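BF1531-like N-terminal domain-containing protein (Bacteroides fragilis, PDB 3SLR) is of unknown function, but this N-terminal part of it binds magnesium in a phosphatase-type domain and may hydrolyse ester bonds. Local coordinates at residues L227-D230 with N231-G235; D362-E365 with Y366-T369. All coordinates share one frame; numbering follows the deposited sequence.

Contact 1 of 2, residues L227-D230 with N231-G235; sequences LDLD and NTIWG. With MG (magnesium ion), chain B; MG (magnesium ion), chain C.
A sequence matching the DxDxT motif of HAD-type phosphatases places D228, D230 and T232 together on the magnesium-binding loop that follows strand 224-227. T232 OG1 donates to D228 OD2 over 2.8 Å, using the anti lone pair of that oxygen, and OG1 also accepts from the backbone N of D336. D228 OD2 in turn binds one magnesium at 2.2 Å, while OD1 binds the second at 2.4 Å, so a single carboxylate bridges the pair. With CG anti to the backbone N (chi1 172°), D228 carries both oxygens to the metals. As in HAD phosphatases, the second aspartate binds metal through its backbone: D230 O lies 2.3 Å from the first magnesium, and D336 completes the protein ligands there. Of the D230 carboxylate, OD1 takes W234 NE1 (2.8 Å), lying only 11° out of the indole plane, and also V238 N, while OD2 accepts from a water bound to the second magnesium. The turn itself is gripped at L229 O, which accepts from T232 N (2.9 Å) and I233 N (3.0 Å). Over the indole face that L229 O also covers, L229 CB meets W234 CZ2 at 3.7 Å; the L229 and I233 side chains lie side by side, touching through CD2 and CD1.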
ATOM      1  N   LEU A 227      18.534  -7.217  -3.138  1.00 15.43           N
ATOM      2  CA  LEU A 227      19.182  -6.452  -2.078  1.00 16.76           C
ATOM      3  C   LEU A 227      20.671  -6.242  -2.312  1.00 13.67           C
ATOM      4  O   LEU A 227      21.399  -7.178  -2.604  1.00 15.62           O
ATOM      5  CB  LEU A 227      19.021  -7.183  -0.744  1.00 16.19           C
ATOM      6  CG  LEU A 227      17.580  -7.401  -0.280  1.00 20.14           C
ATOM      7  CD1 LEU A 227      17.521  -8.475   0.806  1.00 21.37           C
ATOM      8  CD2 LEU A 227      16.963  -6.088   0.196  1.00 20.35           C
ATOM      9  N   ASP A 228      21.123  -5.009  -2.149  1.00 16.05           N
ATOM     10  CA  ASP A 228      22.537  -4.764  -1.939  1.00 16.95           C
ATOM     11  C   ASP A 228      22.871  -5.246  -0.514  1.00 17.20           C
ATOM     12  O   ASP A 228      21.971  -5.471   0.287  1.00 16.15           O
ATOM     13  CB  ASP A 228      22.821  -3.273  -2.114  1.00 18.39           C
ATOM     14  CG  ASP A 228      24.228  -2.901  -1.720  1.00 19.72           C
ATOM     15  OD1 ASP A 228      25.172  -3.380  -2.386  1.00 19.56           O
ATOM     16  OD2 ASP A 228      24.380  -2.131  -0.751  1.00 20.65           O
ATOM     17  N   LEU A 229      24.149  -5.437  -0.202  1.00 14.21           N
ATOM     18  CA  LEU A 229      24.529  -5.885   1.137  1.00 17.99           C
ATOM     19  C   LEU A 229      25.065  -4.738   2.000  1.00 17.67           C
ATOM     20  O   LEU A 229      24.407  -4.305   2.948  1.00 17.04           O
ATOM     21  CB  LEU A 229      25.549  -7.032   1.057  1.00 17.37           C
ATOM     22  CG  LEU A 229      25.074  -8.344   0.417  1.00 17.82           C
ATOM     23  CD1 LEU A 229      26.221  -9.365   0.319  1.00 16.82           C
ATOM     24  CD2 LEU A 229      23.877  -8.940   1.167  1.00 14.86           C
ATOM     25  N   ASP A 230      26.251  -4.236   1.672  1.00 18.85           N
ATOM     26  CA  ASP A 230      26.902  -3.251   2.544  1.00 21.27           C
ATOM     27  C   ASP A 230      26.065  -1.982   2.734  1.00 19.92           C
ATOM     28  O   ASP A 230      25.722  -1.292   1.770  1.00 18.77           O
ATOM     29  CB  ASP A 230      28.299  -2.887   2.028  1.00 21.58           C
ATOM     30  CG  ASP A 230      29.299  -4.030   2.160  1.00 20.61           C
ATOM     31  OD1 ASP A 230      29.265  -4.798   3.159  1.00 18.77           O
ATOM     32  OD2 ASP A 230      30.156  -4.147   1.259  1.00 21.72           O
ATOM     33  N   ASN A 231      25.756  -1.673   3.988  1.00 18.43           N
ATOM     34  CA  ASN A 231      24.978  -0.492   4.332  1.00 17.74           C
ATOM     35  C   ASN A 231      23.543  -0.528   3.805  1.00 17.02           C
ATOM     36  O   ASN A 231      22.845   0.479   3.818  1.00 17.12           O
ATOM     37  CB  ASN A 231      25.705   0.790   3.924  1.00 18.81           C
ATOM     38  CG  ASN A 231      26.955   1.024   4.759  1.00 24.82           C
ATOM     39  OD1 ASN A 231      26.939   0.864   5.989  1.00 26.26           O
ATOM     40  ND2 ASN A 231      28.051   1.383   4.098  1.00 29.88           N
ATOM     41  N   THR A 232      23.112  -1.707   3.373  1.00 16.89           N
ATOM     42  CA  THR A 232      21.721  -1.913   2.991  1.00 17.25           C
ATOM     43  C   THR A 232      21.056  -2.876   3.968  1.00 17.60           C
ATOM     44  O   THR A 232      20.081  -2.498   4.634  1.00 16.02           O
ATOM     45  CB  THR A 232      21.587  -2.376   1.508  1.00 14.60           C
ATOM     46  OG1 THR A 232      22.093  -1.346   0.657  1.00 18.95           O
ATOM     47  CG2 THR A 232      20.132  -2.612   1.142  1.00 14.35           C
ATOM     48  N   ILE A 233      21.595  -4.089   4.108  1.00 15.39           N
ATOM     49  CA  ILE A 233      21.069  -5.020   5.118  1.00 17.88           C
ATOM     50  C   ILE A 233      21.927  -5.146   6.391  1.00 17.30           C
ATOM     51  O   ILE A 233      21.525  -5.792   7.349  1.00 17.59           O
ATOM     52  CB  ILE A 233      20.736  -6.416   4.546  1.00 17.51           C
ATOM     53  CG1 ILE A 233      22.015  -7.193   4.188  1.00 15.91           C
ATOM     54  CG2 ILE A 233      19.794  -6.281   3.351  1.00 17.21           C
ATOM     55  CD1 ILE A 233      21.788  -8.688   4.023  1.00 18.65           C
ATOM     56  N   TRP A 234      23.115  -4.550   6.385  1.00 17.54           N
ATOM     57  CA  TRP A 234      23.931  -4.439   7.596  1.00 15.47           C
ATOM     58  C   TRP A 234      24.725  -3.147   7.508  1.00 17.95           C
ATOM     59  O   TRP A 234      24.939  -2.626   6.419  1.00 16.34           O
ATOM     60  CB  TRP A 234      24.872  -5.648   7.804  1.00 15.77           C
ATOM     61  CG  TRP A 234      25.868  -5.921   6.675  1.00 15.18           C
ATOM     62  CD1 TRP A 234      26.830  -5.071   6.195  1.00 17.04           C
ATOM     63  CD2 TRP A 234      26.000  -7.138   5.921  1.00 16.96           C
ATOM     64  NE1 TRP A 234      27.538  -5.681   5.176  1.00 13.83           N
ATOM     65  CE2 TRP A 234      27.049  -6.950   4.993  1.00 15.49           C
ATOM     66  CE3 TRP A 234      25.324  -8.366   5.931  1.00 19.48           C
ATOM     67  CZ2 TRP A 234      27.435  -7.944   4.086  1.00 16.56           C
ATOM     68  CZ3 TRP A 234      25.712  -9.352   5.037  1.00 18.15           C
ATOM     69  CH2 TRP A 234      26.760  -9.137   4.129  1.00 16.58           C
ATOM     70  N   GLY A 235      25.138  -2.610   8.648  1.00 16.29           N
ATOM     71  CA  GLY A 235      25.957  -1.413   8.640  1.00 17.66           C
ATOM     72  C   GLY A 235      27.411  -1.774   8.380  1.00 19.41           C
ATOM     73  O   GLY A 235      27.891  -2.804   8.834  1.00 20.02           O
TER
HETATM   74 MG    MG B 388      25.896  -0.545  -0.403  1.00 25.95          MG
HETATM   75 MG    MG C 389      27.532  -3.403  -1.805  1.00 14.08          MG
HETATM   76  O   HOH W   1      29.777  -3.241  -1.427  1.00 30.75           O
HETATM   77  O   HOH W   2      27.312   1.400   0.118  1.00 27.51           O
HETATM   78  O   HOH W   3      27.834  -1.290  -1.122  1.00 26.19           O
HETATM   79  O   HOH W   4      25.881  -0.037  -2.724  1.00 26.31           O
HETATM   80  O   HOH W   5      27.428  -3.072  -3.974  1.00 23.17           O

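Contact 2 of 2, residues D362-E365 with Y366-T369; sequences DYLE and YLYT
Three successive i to i+4 backbone bonds define this stretch as alpha-helical: Y366 N to D362 O at 3.2 Å, L367 N to Y363 O at 2.9 Å, and Y368 N to L364 O at 2.9 Å, the last two nearly along the C=O axis. The contact lies on the short helix 363-368, which comes after strand 331-334 and helix 338-347 and packs against helix 255-270 through F261 and W264; L364 and L367 both touch these two aromatic residues.

Among the side chains, Y368 has neighbours on two sides. L364 CG lies 3.7 Å from CZ of Y368, and its CD2 branch comes closer still to the phenol oxygen, 3.4 Å from OH. This approach follows from the L364 rotamer, in which CG stands anti to the backbone N (chi1 -160°) and the branched end extends toward the phenol end of the ring. The carbonyl oxygen of L364 sits over one face of the same ring, 3.3 Å above its plane and offset toward the rim. At the ring edge, E365 OE1 is 3.8 Å from CD2 of Y368, with the carboxylate turned 82° from the ring plane. The same OE1 forms a salt bridge with K179, joining this helix to helix 173-180, which belongs to the part of the chain built round the five-stranded parallel sheet.

Y366 O accepts two bonds from one residue: T369 N reaches it, and the T369 hydroxyl, OG1, donates to it in the carbonyl plane over 2.7 Å.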
ATOM      1  N   ASP A 362      15.752   5.185   8.869  1.00 16.99           N
ATOM      2  CA  ASP A 362      14.567   5.701   8.192  1.00 16.65           C
ATOM      3  C   ASP A 362      14.139   4.842   7.001  1.00 15.30           C
ATOM      4  O   ASP A 362      13.138   5.148   6.363  1.00 16.94           O
ATOM      5  CB  ASP A 362      14.825   7.131   7.692  1.00 15.83           C
ATOM      6  CG  ASP A 362      14.944   8.138   8.824  1.00 26.55           C
ATOM      7  OD1 ASP A 362      14.418   7.863   9.923  1.00 23.42           O
ATOM      8  OD2 ASP A 362      15.552   9.210   8.609  1.00 26.85           O
ATOM      9  N   TYR A 363      14.916   3.807   6.676  1.00 16.31           N
ATOM     10  CA  TYR A 363      14.614   2.973   5.507  1.00 16.81           C
ATOM     11  C   TYR A 363      13.198   2.411   5.567  1.00 16.78           C
ATOM     12  O   TYR A 363      12.428   2.515   4.619  1.00 14.57           O
ATOM     13  CB  TYR A 363      15.558   1.771   5.418  1.00 16.93           C
ATOM     14  CG  TYR A 363      16.976   2.039   4.963  1.00 16.22           C
ATOM     15  CD1 TYR A 363      17.382   3.302   4.558  1.00 16.85           C
ATOM     16  CD2 TYR A 363      17.911   1.003   4.936  1.00 16.07           C
ATOM     17  CE1 TYR A 363      18.695   3.525   4.141  1.00 19.75           C
ATOM     18  CE2 TYR A 363      19.215   1.216   4.533  1.00 16.82           C
ATOM     19  CZ  TYR A 363      19.600   2.477   4.132  1.00 20.32           C
ATOM     20  OH  TYR A 363      20.901   2.681   3.721  1.00 20.36           O
ATOM     21  N   LEU A 364      12.870   1.781   6.683  1.00 16.16           N
ATOM     22  CA  LEU A 364      11.654   0.990   6.719  1.00 15.74           C
ATOM     23  C   LEU A 364      10.420   1.884   6.644  1.00 15.63           C
ATOM     24  O   LEU A 364       9.502   1.625   5.858  1.00 13.75           O
ATOM     25  CB  LEU A 364      11.638   0.092   7.953  1.00 19.06           C
ATOM     26  CG  LEU A 364      10.695  -1.109   7.909  1.00 20.26           C
ATOM     27  CD1 LEU A 364      10.928  -1.936   6.641  1.00 22.15           C
ATOM     28  CD2 LEU A 364      10.884  -1.967   9.159  1.00 18.76           C
ATOM     29  N   GLU A 365      10.395   2.950   7.439  1.00 16.75           N
ATOM     30  CA  GLU A 365       9.251   3.856   7.407  1.00 15.79           C
ATOM     31  C   GLU A 365       9.073   4.449   6.011  1.00 16.19           C
ATOM     32  O   GLU A 365       7.947   4.653   5.555  1.00 15.07           O
ATOM     33  CB  GLU A 365       9.393   4.962   8.453  1.00 15.52           C
ATOM     34  CG  GLU A 365       9.139   4.503   9.901  1.00 16.66           C
ATOM     35  CD  GLU A 365       7.655   4.263  10.194  1.00 14.67           C
ATOM     36  OE1 GLU A 365       6.786   4.767   9.439  1.00 17.21           O
ATOM     37  OE2 GLU A 365       7.354   3.552  11.173  1.00 16.55           O
ATOM     38  N   TYR A 366      10.183   4.713   5.327  1.00 14.24           N
ATOM     39  CA  TYR A 366      10.111   5.177   3.945  1.00 18.23           C
ATOM     40  C   TYR A 366       9.507   4.109   3.018  1.00 15.13           C
ATOM     41  O   TYR A 366       8.611   4.401   2.231  1.00 14.11           O
ATOM     42  CB  TYR A 366      11.484   5.618   3.425  1.00 17.37           C
ATOM     43  CG  TYR A 366      11.488   5.786   1.931  1.00 16.80           C
ATOM     44  CD1 TYR A 366      10.836   6.856   1.336  1.00 17.09           C
ATOM     45  CD2 TYR A 366      12.121   4.853   1.109  1.00 16.85           C
ATOM     46  CE1 TYR A 366      10.814   7.010  -0.054  1.00 20.45           C
ATOM     47  CE2 TYR A 366      12.109   5.002  -0.269  1.00 18.07           C
ATOM     48  CZ  TYR A 366      11.459   6.079  -0.838  1.00 20.20           C
ATOM     49  OH  TYR A 366      11.451   6.210  -2.214  1.00 21.14           O
ATOM     50  N   LEU A 367       9.986   2.875   3.127  1.00 16.29           N
ATOM     51  CA  LEU A 367       9.456   1.790   2.309  1.00 16.59           C
ATOM     52  C   LEU A 367       7.956   1.601   2.543  1.00 16.68           C
ATOM     53  O   LEU A 367       7.205   1.273   1.620  1.00 15.71           O
ATOM     54  CB  LEU A 367      10.223   0.493   2.551  1.00 14.26           C
ATOM     55  CG  LEU A 367      11.685   0.518   2.107  1.00 14.92           C
ATOM     56  CD1 LEU A 367      12.407  -0.737   2.586  1.00 15.05           C
ATOM     57  CD2 LEU A 367      11.799   0.666   0.572  1.00 16.66           C
ATOM     58  N   TYR A 368       7.514   1.839   3.772  1.00 14.11           N
ATOM     59  CA  TYR A 368       6.089   1.764   4.071  1.00 15.24           C
ATOM     60  C   TYR A 368       5.258   2.713   3.207  1.00 16.09           C
ATOM     61  O   TYR A 368       4.107   2.405   2.909  1.00 17.22           O
ATOM     62  CB  TYR A 368       5.811   2.064   5.549  1.00 14.78           C
ATOM     63  CG  TYR A 368       6.265   1.028   6.557  1.00 13.19           C
ATOM     64  CD1 TYR A 368       6.582  -0.275   6.187  1.00 13.83           C
ATOM     65  CD2 TYR A 368       6.337   1.361   7.916  1.00 13.81           C
ATOM     66  CE1 TYR A 368       7.002  -1.218   7.151  1.00 14.61           C
ATOM     67  CE2 TYR A 368       6.740   0.435   8.867  1.00 14.83           C
ATOM     68  CZ  TYR A 368       7.058  -0.854   8.483  1.00 15.66           C
ATOM     69  OH  TYR A 368       7.464  -1.767   9.449  1.00 18.16           O
ATOM     70  N   THR A 369       5.823   3.865   2.824  1.00 13.21           N
ATOM     71  CA  THR A 369       5.086   4.866   2.044  1.00 14.57           C
ATOM     72  C   THR A 369       4.872   4.453   0.594  1.00 15.09           C
ATOM     73  O   THR A 369       4.055   5.050  -0.110  1.00 17.13           O
ATOM     74  CB  THR A 369       5.796   6.258   2.024  1.00 16.96           C
ATOM     75  OG1 THR A 369       6.948   6.202   1.180  1.00 16.03           O
ATOM     76  CG2 THR A 369       6.223   6.711   3.436  1.00 17.17           C
TER

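How the contacts relate
Contact 1 is the magnesium loop itself, whereas contact 2 lies much later in the chain on helix 363-368; their centres are 15 Å apart. They meet through one side chain: Y363 OH is 2.9 Å from N231 O, a probable hydrogen bond, and Y363 CE2 packs 3.8 Å from T232 O. At its nearest atoms the Y363 side chain is also about 3 Å from the side chain of the metal ligand D336 and about 7 Å from a bound magnesium, which places it in the second shell rather than among the ligands. F261 of helix 255-270 is shared as well, touching I233 of contact 1 and both L364 and L367 of contact 2.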